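Local coordinates for odorant binding protein (AGAP010409-PA) (Anopheles gambiae, PDB 3L4A) that probably binds small odorant molecules as a secreted, mainly helical member of the PBP/GOBP family of odorant-binding proteins, at residues Lys88-Ile93 and Tyr101-Cys106. Residues are numbered along the deposited sequence; the frame is centred on the assembly and turned at random.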
loop_
_atom_site.group_PDB
_atom_site.type_symbol
_atom_site.label_atom_id
_atom_site.label_comp_id
_atom_site.label_asym_id
_atom_site.label_seq_id
_atom_site.Cartn_x
_atom_site.Cartn_y
_atom_site.Cartn_z
ATOM N N LYS A 88 -10.286 9.083 5.189
ATOM C CA LYS A 88 -10.357 7.742 5.762
ATOM C C LYS A 88 -10.120 7.701 7.271
ATOM O O LYS A 88 -10.225 6.636 7.886
ATOM C CB LYS A 88 -9.396 6.812 5.035
ATOM C CG LYS A 88 -9.900 6.446 3.656
ATOM C CD LYS A 88 -8.886 5.640 2.893
ATOM C CE LYS A 88 -9.542 4.966 1.691
ATOM N NZ LYS A 88 -10.411 3.826 2.097
ATOM N N ASN A 89 -9.810 8.855 7.855
ATOM C CA ASN A 89 -9.643 8.975 9.304
ATOM C C ASN A 89 -8.810 7.836 9.869
ATOM O O ASN A 89 -9.221 7.136 10.805
ATOM C CB ASN A 89 -11.002 9.046 9.997
ATOM C CG ASN A 89 -11.758 10.312 9.656
ATOM O OD1 ASN A 89 -11.844 11.233 10.467
ATOM N ND2 ASN A 89 -12.294 10.373 8.444
ATOM N N LEU A 90 -7.632 7.672 9.284
ATOM C CA LEU A 90 -6.759 6.550 9.578
ATOM C C LEU A 90 -6.361 6.444 11.045
ATOM O O LEU A 90 -6.169 5.343 11.552
ATOM C CB LEU A 90 -5.499 6.614 8.715
ATOM C CG LEU A 90 -5.677 6.536 7.196
ATOM C CD1 LEU A 90 -4.324 6.655 6.506
ATOM C CD2 LEU A 90 -6.367 5.241 6.816
ATOM N N GLU A 91 -6.232 7.582 11.714
ATOM C CA GLU A 91 -5.807 7.602 13.114
ATOM C C GLU A 91 -6.842 6.965 14.036
ATOM O O GLU A 91 -6.526 6.587 15.165
ATOM C CB GLU A 91 -5.532 9.033 13.585
ATOM C CG GLU A 91 -5.595 10.068 12.488
ATOM C CD GLU A 91 -7.018 10.351 12.062
ATOM O OE1 GLU A 91 -7.858 10.636 12.942
ATOM O OE2 GLU A 91 -7.296 10.281 10.852
ATOM N N THR A 92 -8.078 6.849 13.558
ATOM C CA THR A 92 -9.143 6.259 14.364
ATOM C C THR A 92 -9.285 4.759 14.141
ATOM O O THR A 92 -10.086 4.098 14.799
ATOM C CB THR A 92 -10.523 6.905 14.097
ATOM O OG1 THR A 92 -11.008 6.494 12.815
ATOM C CG2 THR A 92 -10.441 8.421 14.166
ATOM N N ILE A 93 -8.520 4.222 13.199
ATOM C CA ILE A 93 -8.556 2.794 12.929
ATOM C C ILE A 93 -7.537 2.123 13.837
ATOM O O ILE A 93 -6.329 2.299 13.674
ATOM C CB ILE A 93 -8.272 2.497 11.448
ATOM C CG1 ILE A 93 -9.325 3.172 10.572
ATOM C CG2 ILE A 93 -8.298 0.996 11.197
ATOM C CD1 ILE A 93 -9.086 2.996 9.083
ATOM N N TYR A 101 -4.328 -1.186 5.070
ATOM C CA TYR A 101 -5.111 -1.621 3.924
ATOM C C TYR A 101 -6.055 -0.512 3.453
ATOM O O TYR A 101 -6.147 -0.229 2.252
ATOM C CB TYR A 101 -5.889 -2.887 4.278
ATOM C CG TYR A 101 -6.607 -3.512 3.106
ATOM C CD1 TYR A 101 -7.951 -3.251 2.876
ATOM C CD2 TYR A 101 -5.950 -4.378 2.240
ATOM C CE1 TYR A 101 -8.613 -3.823 1.801
ATOM C CE2 TYR A 101 -6.606 -4.955 1.156
ATOM C CZ TYR A 101 -7.938 -4.670 0.950
ATOM O OH TYR A 101 -8.610 -5.232 -0.114
ATOM N N SER A 102 -6.741 0.120 4.405
ATOM C CA SER A 102 -7.616 1.241 4.091
ATOM C C SER A 102 -6.844 2.361 3.403
ATOM O O SER A 102 -7.300 2.926 2.412
ATOM C CB SER A 102 -8.300 1.778 5.345
ATOM O OG SER A 102 -9.202 2.818 5.002
ATOM N N ALA A 103 -5.661 2.675 3.922
ATOM C CA ALA A 103 -4.838 3.721 3.332
ATOM C C ALA A 103 -4.540 3.406 1.874
ATOM O O ALA A 103 -4.728 4.250 0.993
ATOM C CB ALA A 103 -3.543 3.879 4.123
ATOM N N PHE A 104 -4.086 2.185 1.612
ATOM C CA PHE A 104 -3.708 1.826 0.255
ATOM C C PHE A 104 -4.882 1.762 -0.723
ATOM O O PHE A 104 -4.692 1.887 -1.930
ATOM C CB PHE A 104 -2.877 0.544 0.235
ATOM C CG PHE A 104 -1.413 0.778 0.516
ATOM C CD1 PHE A 104 -0.592 1.336 -0.454
ATOM C CD2 PHE A 104 -0.863 0.451 1.750
ATOM C CE1 PHE A 104 0.754 1.562 -0.205
ATOM C CE2 PHE A 104 0.484 0.666 2.005
ATOM C CZ PHE A 104 1.293 1.222 1.022
ATOM N N GLN A 105 -6.100 1.606 -0.216
ATOM C CA GLN A 105 -7.259 1.665 -1.098
ATOM C C GLN A 105 -7.334 2.995 -1.859
ATOM O O GLN A 105 -7.859 3.049 -2.973
ATOM C CB GLN A 105 -8.555 1.409 -0.330
ATOM C CG GLN A 105 -8.732 -0.040 0.112
ATOM C CD GLN A 105 -10.021 -0.250 0.862
ATOM O OE1 GLN A 105 -10.703 -1.257 0.673
ATOM N NE2 GLN A 105 -10.371 0.707 1.713
ATOM N N CYS A 106 -6.804 4.061 -1.270
ATOM C CA CYS A 106 -6.784 5.351 -1.958
ATOM C C CYS A 106 -6.000 5.287 -3.258
ATOM O O CYS A 106 -6.319 5.999 -4.211
ATOM C CB CYS A 106 -6.187 6.428 -1.062
ATOM S SG CYS A 106 -7.358 7.028 0.166
#
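A lysine-led, mixed polar and apolar contact joins the connection after helix 75-87 to the C-terminal half of helix 96-105, within the disulfide-braced helical fold of the PBP/GOBP family. K88 reaches across the helix, its CD and CE meeting both S102 O and C106 SG, and its chain runs extended until a bend at the last torsion (chi4 -73°) turns the ammonium toward S102. There NZ makes a weak hydrogen bond to S102 OG at 3.3 Å, while K88 CE lies 3.1 Å from S102 O. The side chain of Q105 crosses that of K88 at about a right angle. Two apolar contacts accompany the lysine: L90 CD1 meets A103 CB at 3.7 Å, and I93 CD1 approaches S102 CB at 4.0 Å. L90 and A103 both also touch L85 of helix 75-87, extending the apolar contact to that helix. The connection bends where N89, with positive phi (45°), leaves the helical path; N89 O accepts from both T92 N and T92 OG1, the hydroxyl in the carbonyl plane at 2.8 Å, bracing the 3-10 turn 90-92. The disulfide from C106 to C84 ties segment 101-106 to helix 75-87 covalently, and K88 CE packs against that bonded sulfur, 3.4 Å from C106 SG.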